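Local coordinates for protein lysyl oxidase (Pichia pastoris, PDB 1W7C) that probably oxidises primary amines, lysine side chains among them, to aldehydes as a copper- and topaquinone-dependent amine oxidase that works as a homodimer, at residues 87-90 with 95-98; 97-102 with 118-123; 197-202 with 262-267. All coordinates share one frame; numbering follows the deposited sequence. Where two conformers were deposited one is given.

Interaction 1 of 3, residues 87-90 with 95-98; sequences VYFG and GYFE
A chi1 of 179° swings the Tyr88 ring clear of its own backbone nitrogen and brings it against the ring of Phe97 on one face of the sheet. Tyr88 presents its edge: CD1 stands over the centre of the Phe97 ring, 3.7 Å from Phe97 CZ. The pair is edge-to-face, with ring centroids 4.9 Å apart and planes at 61°. A tyrosine suits this place because its ring packs while its polar end goes on past Gly95 CA to bond with the carbonyl oxygen of Phe50. Gly95 has to be small here, since a beta carbon would run into that hydroxyl.

These residues belong to a beta hairpin, strands 82-89 and 96-103, in the antiparallel sheet of the N2 domain. Tyr88 and Phe97 form a non-hydrogen-bonded pair, flanked by two hydrogen-bonded ones. In the first, Glu98 N donates to Val87 O at 2.8 Å and Val87 N to Glu98 O at 3.0 Å; in the second, Phe89 N reaches Tyr96 O at 2.9 Å and Tyr96 N returns to Phe89 O at 3.1 Å.

The other face carries Phe89, Tyr96, Val87 and Glu98. Tyr96 CG sits between its backbone nitrogen and carbonyl carbon (chi1 54°), which brings the ring back across the strand pair, and Phe89 CB lies over its face in a CH-pi contact, 4.2 Å from the centroid. Val87 CG1 covers one face of the Phe89 ring, while Glu98 lends only its aliphatic CB to that ring's edge and sends its carboxylate to Ser125 and Lys126.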
loop_
_atom_site.group_PDB
_atom_site.type_symbol
_atom_site.label_atom_id
_atom_site.label_comp_id
_atom_site.label_asym_id
_atom_site.label_seq_id
_atom_site.Cartn_x
_atom_site.Cartn_y
_atom_site.Cartn_z
ATOM N N VAL A 87 5.024 -33.694 -24.749
ATOM C CA VAL A 87 4.333 -34.652 -25.592
ATOM C C VAL A 87 3.838 -35.762 -24.662
ATOM O O VAL A 87 4.587 -36.283 -23.830
ATOM C CB VAL A 87 5.271 -35.226 -26.670
ATOM C CG1 VAL A 87 4.566 -36.269 -27.542
ATOM C CG2 VAL A 87 5.878 -34.101 -27.518
ATOM N N TYR A 88 2.574 -36.137 -24.816
ATOM C CA TYR A 88 2.078 -37.332 -24.152
ATOM C C TYR A 88 2.379 -38.547 -25.002
ATOM O O TYR A 88 2.063 -38.568 -26.183
ATOM C CB TYR A 88 0.579 -37.242 -23.893
ATOM C CG TYR A 88 0.078 -38.495 -23.226
ATOM C CD1 TYR A 88 0.321 -38.736 -21.875
ATOM C CD2 TYR A 88 -0.560 -39.493 -23.963
ATOM C CE1 TYR A 88 -0.098 -39.903 -21.273
ATOM C CE2 TYR A 88 -0.986 -40.647 -23.347
ATOM C CZ TYR A 88 -0.740 -40.856 -22.015
ATOM O OH TYR A 88 -1.185 -41.997 -21.393
ATOM N N PHE A 89 3.024 -39.525 -24.387
ATOM C CA PHE A 89 3.255 -40.826 -25.012
ATOM C C PHE A 89 2.444 -41.924 -24.343
ATOM O O PHE A 89 2.747 -42.324 -23.202
ATOM C CB PHE A 89 4.731 -41.199 -24.961
ATOM C CG PHE A 89 5.599 -40.335 -25.835
ATOM C CD1 PHE A 89 6.290 -39.269 -25.295
ATOM C CD2 PHE A 89 5.684 -40.557 -27.197
ATOM C CE1 PHE A 89 7.070 -38.463 -26.079
ATOM C CE2 PHE A 89 6.485 -39.758 -27.994
ATOM C CZ PHE A 89 7.188 -38.708 -27.423
ATOM N N GLY A 90 1.465 -42.454 -25.090
ATOM C CA GLY A 90 0.633 -43.541 -24.630
ATOM C C GLY A 90 0.873 -44.855 -25.349
ATOM O O GLY A 90 0.290 -45.846 -24.971
ATOM N N GLY A 95 1.677 -45.047 -19.833
ATOM C CA GLY A 95 1.658 -43.709 -20.371
ATOM C C GLY A 95 2.412 -42.724 -19.511
ATOM O O GLY A 95 2.529 -42.898 -18.295
ATOM N N TYR A 96 2.931 -41.693 -20.166
ATOM C CA TYR A 96 3.614 -40.611 -19.471
ATOM C C TYR A 96 3.668 -39.405 -20.368
ATOM O O TYR A 96 3.583 -39.538 -21.582
ATOM C CB TYR A 96 5.037 -41.048 -19.069
ATOM C CG TYR A 96 5.864 -41.563 -20.218
ATOM C CD1 TYR A 96 6.617 -40.693 -21.001
ATOM C CD2 TYR A 96 5.875 -42.902 -20.543
ATOM C CE1 TYR A 96 7.367 -41.158 -22.071
ATOM C CE2 TYR A 96 6.605 -43.369 -21.608
ATOM C CZ TYR A 96 7.357 -42.501 -22.370
ATOM O OH TYR A 96 8.085 -42.974 -23.437
ATOM N N PHE A 97 3.806 -38.232 -19.764
ATOM C CA PHE A 97 4.172 -37.030 -20.496
ATOM C C PHE A 97 5.688 -36.921 -20.485
ATOM O O PHE A 97 6.316 -37.232 -19.474
ATOM C CB PHE A 97 3.552 -35.774 -19.842
ATOM C CG PHE A 97 2.058 -35.785 -19.802
ATOM C CD1 PHE A 97 1.370 -36.525 -18.848
ATOM C CD2 PHE A 97 1.332 -35.091 -20.762
ATOM C CE1 PHE A 97 -0.013 -36.553 -18.869
ATOM C CE2 PHE A 97 -0.034 -35.083 -20.751
ATOM C CZ PHE A 97 -0.706 -35.838 -19.824
ATOM N N GLU A 98 6.281 -36.475 -21.588
ATOM C CA GLU A 98 7.701 -36.229 -21.603
ATOM C C GLU A 98 8.007 -34.855 -22.158
ATOM O O GLU A 98 7.428 -34.420 -23.159
ATOM C CB GLU A 98 8.490 -37.318 -22.344
ATOM C CG GLU A 98 10.005 -37.200 -22.056
ATOM C CD GLU A 98 10.828 -38.387 -22.486
ATOM O OE1 GLU A 98 10.353 -39.170 -23.332
ATOM O OE2 GLU A 98 11.997 -38.483 -22.018
#

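Interaction 2 of 3, residues 97-102 with 118-123; sequences FEELKV and FYNTNG. With NAG (2-acetamido-2-deoxy-beta-D-glucopyranose), chain B.
Glu99 OE1 lies at the edge of the Tyr119 ring, close to its plane, and takes a hydrogen bond from the phenol: Tyr119 OH to Glu99 OE1 is 2.6 Å. Tyr119 also turns CD2 over the centre of one face of the Phe118 ring, whose opposite face carries C5 of the N-acetylglucosamine. An aromatic residue fits there because its flat surface can lie against the C-H groups of a sugar.

The second carboxylate oxygen serves Asn120. Asn120 ND2 donates to Glu99 OE2 at 3.0 Å in a nearly straight bond (168°), with the acceptor in the amide plane. Both donors arrive from above the carboxylate plane, the phenol 58° out of it and the amide 43°. A water donates to Glu99 OE2 and to Asn120 OD1, 2.8 Å from each, so the amide is tied to the carboxylate at both its ends. Glutamate is long enough to span backbones that stay 10.2 Å apart at the CA atoms of Glu99 and Asn120. Its charge is answered by Arg84, which forms a salt bridge to OE1 and probably helps keep the buried carboxylate ionised.

Asn120 also opens a type I turn ending at Gly123, and its ND2 bonds to the carbonyl oxygen of Lys124. The contact thus fastens the loop between strands 112-115 and 126-128 against strand 96-103; the adjacent strand 82-89 contributes Val86 beside Glu99, and strand 53-61, one further along the sheet, Leu61 beside Tyr119.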
loop_
_atom_site.group_PDB
_atom_site.type_symbol
_atom_site.label_atom_id
_atom_site.label_comp_id
_atom_site.label_asym_id
_atom_site.label_seq_id
_atom_site.Cartn_x
_atom_site.Cartn_y
_atom_site.Cartn_z
ATOM N N PHE A 97 3.806 -38.232 -19.764
ATOM C CA PHE A 97 4.172 -37.030 -20.496
ATOM C C PHE A 97 5.688 -36.921 -20.485
ATOM O O PHE A 97 6.316 -37.232 -19.474
ATOM C CB PHE A 97 3.552 -35.774 -19.842
ATOM C CG PHE A 97 2.058 -35.785 -19.802
ATOM C CD1 PHE A 97 1.370 -36.525 -18.848
ATOM C CD2 PHE A 97 1.332 -35.091 -20.762
ATOM C CE1 PHE A 97 -0.013 -36.553 -18.869
ATOM C CE2 PHE A 97 -0.034 -35.083 -20.751
ATOM C CZ PHE A 97 -0.706 -35.838 -19.824
ATOM N N GLU A 98 6.281 -36.475 -21.588
ATOM C CA GLU A 98 7.701 -36.229 -21.603
ATOM C C GLU A 98 8.007 -34.855 -22.158
ATOM O O GLU A 98 7.428 -34.420 -23.159
ATOM C CB GLU A 98 8.490 -37.318 -22.344
ATOM C CG GLU A 98 10.005 -37.200 -22.056
ATOM C CD GLU A 98 10.828 -38.387 -22.486
ATOM O OE1 GLU A 98 10.353 -39.170 -23.332
ATOM O OE2 GLU A 98 11.997 -38.483 -22.018
ATOM N N GLU A 99 8.931 -34.174 -21.482
ATOM C CA GLU A 99 9.457 -32.914 -21.953
ATOM C C GLU A 99 10.667 -33.232 -22.833
ATOM O O GLU A 99 11.549 -34.034 -22.439
ATOM C CB GLU A 99 9.847 -32.042 -20.745
ATOM C CG GLU A 99 8.707 -31.859 -19.758
ATOM C CD GLU A 99 8.975 -30.843 -18.665
ATOM O OE1 GLU A 99 9.051 -29.635 -19.003
ATOM O OE2 GLU A 99 9.115 -31.280 -17.518
ATOM N N LEU A 100 10.689 -32.597 -24.001
ATOM C CA LEU A 100 11.694 -32.788 -25.010
ATOM C C LEU A 100 12.197 -31.431 -25.498
ATOM O O LEU A 100 11.420 -30.516 -25.708
ATOM C CB LEU A 100 11.114 -33.573 -26.208
ATOM C CG LEU A 100 10.500 -34.946 -25.880
ATOM C CD1 LEU A 100 9.780 -35.447 -27.124
ATOM C CD2 LEU A 100 11.510 -35.943 -25.402
ATOM N N LYS A 101 13.517 -31.333 -25.666
ATOM C CA LYS A 101 14.167 -30.171 -26.264
ATOM C C LYS A 101 14.287 -30.401 -27.756
ATOM O O LYS A 101 14.778 -31.458 -28.185
ATOM C CB LYS A 101 15.551 -29.968 -25.651
ATOM C CG LYS A 101 16.370 -28.811 -26.252
ATOM C CD LYS A 101 17.695 -28.679 -25.501
ATOM C CE LYS A 101 18.844 -28.241 -26.384
ATOM N NZ LYS A 101 20.012 -27.769 -25.569
ATOM N N VAL A 102 13.817 -29.433 -28.533
ATOM C CA VAL A 102 13.939 -29.476 -29.998
ATOM C C VAL A 102 14.739 -28.270 -30.432
ATOM O O VAL A 102 14.329 -27.138 -30.228
ATOM C CB VAL A 102 12.590 -29.494 -30.727
ATOM C CG1 VAL A 102 12.814 -29.620 -32.228
ATOM C CG2 VAL A 102 11.694 -30.629 -30.205
ATOM N N PHE A 118 16.715 -30.573 -17.231
ATOM C CA PHE A 118 17.734 -29.939 -16.400
ATOM C C PHE A 118 17.131 -29.040 -15.301
ATOM O O PHE A 118 17.752 -28.839 -14.266
ATOM C CB PHE A 118 18.806 -29.215 -17.229
ATOM C CG PHE A 118 18.344 -27.946 -17.935
ATOM C CD1 PHE A 118 18.279 -26.761 -17.224
ATOM C CD2 PHE A 118 18.045 -27.923 -19.299
ATOM C CE1 PHE A 118 17.895 -25.582 -17.838
ATOM C CE2 PHE A 118 17.638 -26.740 -19.915
ATOM C CZ PHE A 118 17.577 -25.570 -19.184
ATOM N N TYR A 119 15.987 -28.426 -15.579
ATOM C CA TYR A 119 15.321 -27.512 -14.640
ATOM C C TYR A 119 14.366 -28.235 -13.684
ATOM O O TYR A 119 13.751 -27.593 -12.843
ATOM C CB TYR A 119 14.579 -26.375 -15.385
ATOM C CG TYR A 119 13.693 -26.892 -16.479
ATOM C CD1 TYR A 119 12.509 -27.583 -16.194
ATOM C CD2 TYR A 119 14.073 -26.756 -17.802
ATOM C CE1 TYR A 119 11.719 -28.114 -17.208
ATOM C CE2 TYR A 119 13.336 -27.299 -18.803
ATOM C CZ TYR A 119 12.143 -27.977 -18.518
ATOM O OH TYR A 119 11.363 -28.478 -19.567
ATOM N N ASN A 120 14.213 -29.555 -13.847
ATOM C CA ASN A 120 13.419 -30.360 -12.940
ATOM C C ASN A 120 14.299 -30.892 -11.848
ATOM O O ASN A 120 15.241 -31.645 -12.115
ATOM C CB ASN A 120 12.748 -31.502 -13.685
ATOM C CG ASN A 120 11.656 -31.013 -14.618
ATOM O OD1 ASN A 120 11.049 -29.968 -14.374
ATOM N ND2 ASN A 120 11.404 -31.767 -15.708
ATOM N N THR A 121 14.022 -30.509 -10.604
ATOM C CA THR A 121 14.827 -30.947 -9.498
ATOM C C THR A 121 14.775 -32.452 -9.292
ATOM O O THR A 121 15.701 -33.031 -8.735
ATOM C CB THR A 121 14.430 -30.266 -8.180
ATOM O OG1 THR A 121 13.075 -30.576 -7.862
ATOM C CG2 THR A 121 14.549 -28.757 -8.239
ATOM N N ASN A 122 13.725 -33.096 -9.776
ATOM C CA ASN A 122 13.588 -34.540 -9.595
ATOM C C ASN A 122 14.342 -35.351 -10.652
ATOM O O ASN A 122 14.340 -36.573 -10.612
ATOM C CB ASN A 122 12.110 -34.949 -9.503
ATOM C CG ASN A 122 11.408 -35.047 -10.861
ATOM O OD1 ASN A 122 11.946 -34.673 -11.887
ATOM N ND2 ASN A 122 10.181 -35.535 -10.839
ATOM N N GLY A 123 15.018 -34.653 -11.557
ATOM C CA GLY A 123 15.892 -35.253 -12.557
ATOM C C GLY A 123 15.217 -36.027 -13.671
ATOM O O GLY A 123 15.888 -36.745 -14.420
HETATM C C1 NAG B . 21.662 -24.544 -19.727
HETATM C C2 NAG B . 22.169 -25.424 -20.894
HETATM C C3 NAG B . 21.958 -26.933 -20.684
HETATM C C4 NAG B . 22.359 -27.340 -19.268
HETATM C C5 NAG B . 21.754 -26.346 -18.279
HETATM C C6 NAG B . 22.063 -26.659 -16.840
HETATM C C7 NAG B . 22.199 -24.553 -23.171
HETATM C C8 NAG B . 21.416 -24.092 -24.365
HETATM N N2 NAG B . 21.505 -24.988 -22.125
HETATM O O3 NAG B . 22.696 -27.656 -21.657
HETATM O O4 NAG B . 21.832 -28.608 -18.896
HETATM O O5 NAG B . 22.194 -25.028 -18.516
HETATM O O6 NAG B . 23.440 -26.471 -16.669
HETATM O O7 NAG B . 23.431 -24.518 -23.201
HETATM O O HOH W 1 8.665 -29.241 -15.713
#

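Interaction 3 of 3, residues 197-202 with 262-267; sequences TENDAE and DWTVIQ. With NAG (2-acetamido-2-deoxy-beta-D-glucopyranose), chain S.
Asn199 and Thr264 meet where two irregular backbones pass, the CA atoms of Ala201 and Thr264 being 6.2 Å apart, and the short 3-10 segment 262-264 ends in a bond from Val265 N to Asp262 O. The Asn199 amide carries the contact. Its ND2 donates to Thr264 OG1 at 3.2 Å with the acceptor in the amide plane and an angle of 165° at the hydrogen, the two side chains crossing at about a right angle. Asn199 CG sits between its backbone nitrogen and carbonyl carbon (chi1 60°), a placement that aims the amide at the facing loop.

Two waters extend the link. One donates to Asn199 OD1 and to Thr264 OG1, bridging the same pair a second time; the other accepts from Asn199 ND2 and from Ile266 N, both at 3.0 Å. Asparagine suits the place because it offers a donor and an acceptor on one flat group. Without the amide, as with an alanine here, Thr264 OG1 would probably lose its donor and the two waters their tie to the 197-202 loop.

Threonine serves twice: OG1 takes the amide and also bonds to Leu261 O, while CB packs on Ala201 CB at 3.7 Å and CG2 covers one face of Trp263. Within the first loop, Thr197 OG1 accepts from Ala201 N at 3.0 Å, and Glu202 OE2 accepts from Thr197 N. Beyond the contact itself, Asp262 OD2 receives a bond from O3 of the N-acetylglucosamine.

The backbone oxygens of Asn199 and Ile266 bond to Tyr418 and Arg687 of the second subunit, so both loops border the dimer interface. A direct amide-to-hydroxyl bond, two water bridges and a small apolar patch imply a largely polar, hydrated junction rather than a sealed core.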
loop_
_atom_site.group_PDB
_atom_site.type_symbol
_atom_site.label_atom_id
_atom_site.label_comp_id
_atom_site.label_asym_id
_atom_site.label_seq_id
_atom_site.Cartn_x
_atom_site.Cartn_y
_atom_site.Cartn_z
ATOM N N THR A 197 -26.011 -21.586 -13.971
ATOM C CA THR A 197 -26.468 -20.205 -14.095
ATOM C C THR A 197 -26.182 -19.704 -15.485
ATOM O O THR A 197 -25.389 -20.296 -16.219
ATOM C CB THR A 197 -25.769 -19.270 -13.104
ATOM O OG1 THR A 197 -24.412 -19.055 -13.526
ATOM C CG2 THR A 197 -25.717 -19.856 -11.708
ATOM N N GLU A 198 -26.809 -18.588 -15.833
ATOM C CA GLU A 198 -26.578 -17.956 -17.115
ATOM C C GLU A 198 -25.426 -16.938 -17.098
ATOM O O GLU A 198 -25.040 -16.433 -18.153
ATOM C CB GLU A 198 -27.851 -17.272 -17.610
ATOM C CG GLU A 198 -28.129 -15.885 -17.035
ATOM C CD GLU A 198 -29.352 -15.205 -17.648
ATOM O OE1 GLU A 198 -30.037 -14.449 -16.918
ATOM O OE2 GLU A 198 -29.624 -15.399 -18.859
ATOM N N ASN A 199 -24.849 -16.696 -15.924
ATOM C CA ASN A 199 -23.918 -15.563 -15.745
ATOM C C ASN A 199 -22.610 -15.955 -15.069
ATOM O O ASN A 199 -21.959 -15.144 -14.430
ATOM C CB ASN A 199 -24.594 -14.412 -14.979
ATOM C CG ASN A 199 -25.055 -14.823 -13.584
ATOM O OD1 ASN A 199 -25.469 -15.961 -13.363
ATOM N ND2 ASN A 199 -24.941 -13.913 -12.631
ATOM N N ASP A 200 -22.233 -17.207 -15.222
ATOM C CA ASP A 200 -20.940 -17.707 -14.735
ATOM C C ASP A 200 -20.818 -17.619 -13.218
ATOM O O ASP A 200 -19.712 -17.531 -12.708
ATOM C CB ASP A 200 -19.779 -16.923 -15.407
ATOM C CG ASP A 200 -18.446 -17.643 -15.306
ATOM O OD1 ASP A 200 -18.458 -18.859 -15.597
ATOM O OD2 ASP A 200 -17.356 -17.096 -14.935
ATOM N N ALA A 201 -21.945 -17.701 -12.507
ATOM C CA ALA A 201 -21.984 -17.586 -11.043
ATOM C C ALA A 201 -22.170 -18.917 -10.312
ATOM O O ALA A 201 -22.603 -18.944 -9.180
ATOM C CB ALA A 201 -23.067 -16.592 -10.623
ATOM N N GLU A 202 -21.826 -20.021 -10.979
ATOM C CA GLU A 202 -21.971 -21.381 -10.424
ATOM C C GLU A 202 -21.281 -21.488 -9.072
ATOM O O GLU A 202 -21.743 -22.213 -8.191
ATOM C CB GLU A 202 -21.403 -22.417 -11.389
ATOM C CG GLU A 202 -22.278 -22.668 -12.618
ATOM C CD GLU A 202 -22.248 -21.566 -13.683
ATOM O OE1 GLU A 202 -21.265 -20.776 -13.771
ATOM O OE2 GLU A 202 -23.191 -21.530 -14.474
ATOM N N ASP A 262 -30.784 -12.968 -8.390
ATOM C CA ASP A 262 -30.330 -11.639 -8.778
ATOM C C ASP A 262 -29.112 -11.162 -7.971
ATOM O O ASP A 262 -28.347 -10.319 -8.453
ATOM C CB ASP A 262 -31.470 -10.630 -8.658
ATOM C CG ASP A 262 -32.549 -10.822 -9.724
ATOM O OD1 ASP A 262 -32.351 -11.580 -10.716
ATOM O OD2 ASP A 262 -33.642 -10.224 -9.664
ATOM N N TRP A 263 -28.965 -11.672 -6.749
ATOM C CA TRP A 263 -27.823 -11.385 -5.872
ATOM C C TRP A 263 -26.483 -11.871 -6.451
ATOM O O TRP A 263 -25.414 -11.525 -5.930
ATOM C CB TRP A 263 -28.078 -11.957 -4.484
ATOM C CG TRP A 263 -28.255 -13.438 -4.452
ATOM C CD1 TRP A 263 -29.403 -14.135 -4.670
ATOM C CD2 TRP A 263 -27.237 -14.425 -4.199
ATOM N NE1 TRP A 263 -29.170 -15.485 -4.575
ATOM C CE2 TRP A 263 -27.848 -15.689 -4.281
ATOM C CE3 TRP A 263 -25.868 -14.367 -3.922
ATOM C CZ2 TRP A 263 -27.154 -16.874 -4.085
ATOM C CZ3 TRP A 263 -25.182 -15.545 -3.703
ATOM C CH2 TRP A 263 -25.822 -16.785 -3.788
ATOM N N THR A 264 -26.526 -12.722 -7.479
ATOM C CA THR A 264 -25.302 -13.180 -8.137
ATOM C C THR A 264 -24.874 -12.287 -9.306
ATOM O O THR A 264 -23.825 -12.542 -9.899
ATOM C CB THR A 264 -25.441 -14.623 -8.665
ATOM O OG1 THR A 264 -26.314 -14.639 -9.798
ATOM C CG2 THR A 264 -25.999 -15.610 -7.594
ATOM N N VAL A 265 -25.691 -11.298 -9.689
ATOM C CA VAL A 265 -25.462 -10.506 -10.896
ATOM C C VAL A 265 -24.558 -9.300 -10.666
ATOM O O VAL A 265 -24.794 -8.474 -9.783
ATOM C CB VAL A 265 -26.825 -10.048 -11.496
ATOM C CG1 VAL A 265 -26.607 -9.177 -12.703
ATOM C CG2 VAL A 265 -27.686 -11.265 -11.833
ATOM N N ILE A 266 -23.523 -9.191 -11.492
ATOM C CA ILE A 266 -22.522 -8.143 -11.320
ATOM C C ILE A 266 -22.968 -6.782 -11.837
ATOM O O ILE A 266 -22.794 -5.780 -11.183
ATOM C CB ILE A 266 -21.199 -8.539 -12.010
ATOM C CG1 ILE A 266 -20.595 -9.802 -11.432
ATOM C CG2 ILE A 266 -20.176 -7.376 -11.930
ATOM C CD1 ILE A 266 -19.598 -10.406 -12.371
ATOM N N GLN A 267 -23.480 -6.737 -13.043
ATOM C CA GLN A 267 -23.665 -5.463 -13.716
ATOM C C GLN A 267 -24.858 -4.696 -13.164
ATOM O O GLN A 267 -25.728 -5.270 -12.502
ATOM C CB GLN A 267 -23.798 -5.712 -15.193
ATOM C CG GLN A 267 -25.133 -6.298 -15.646
ATOM C CD GLN A 267 -25.145 -7.813 -15.650
ATOM O OE1 GLN A 267 -24.230 -8.457 -15.111
ATOM N NE2 GLN A 267 -26.188 -8.397 -16.264
HETATM C C1 NAG S . -33.319 -5.156 -10.252
HETATM C C2 NAG S . -33.089 -6.551 -9.624
HETATM C C3 NAG S . -34.323 -7.140 -8.902
HETATM C C4 NAG S . -35.143 -6.073 -8.168
HETATM C C5 NAG S . -35.354 -4.854 -9.065
HETATM C C6 NAG S . -36.160 -3.761 -8.373
HETATM C C7 NAG S . -31.362 -7.839 -10.853
HETATM C C8 NAG S . -31.088 -8.721 -12.042
HETATM N N2 NAG S . -32.641 -7.476 -10.663
HETATM O O3 NAG S . -33.989 -8.212 -8.002
HETATM O O4 NAG S . -36.392 -6.610 -7.782
HETATM O O5 NAG S . -34.093 -4.320 -9.411
HETATM O O6 NAG S . -35.403 -3.237 -7.302
HETATM O O7 NAG S . -30.426 -7.499 -10.123
HETATM O O HOH W 2 -23.102 -11.569 -13.277
HETATM O O HOH W 3 -27.460 -16.425 -11.556
#

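In the fold
Interactions 1 and 2 are neighbours, their centres 12 Å apart. They share Phe97 and Glu98 on strand 96-103: interaction 1 pairs the start of that strand with strand 82-89, and interaction 2 ties its continuation to the loop before strand 126-128. Packing of Leu100 on Val87 and Phe89 joins them directly; interaction 1 builds the small antiparallel sheet and interaction 2 braces a loop against it. Interaction 3 comes later in the chain, its centre about 39 Å from that of interaction 1 and 42 Å from that of interaction 2, and it shares no strand with them. The first two thus shape one small sheet and its flanking loop, while the third joins two loops beside the second subunit.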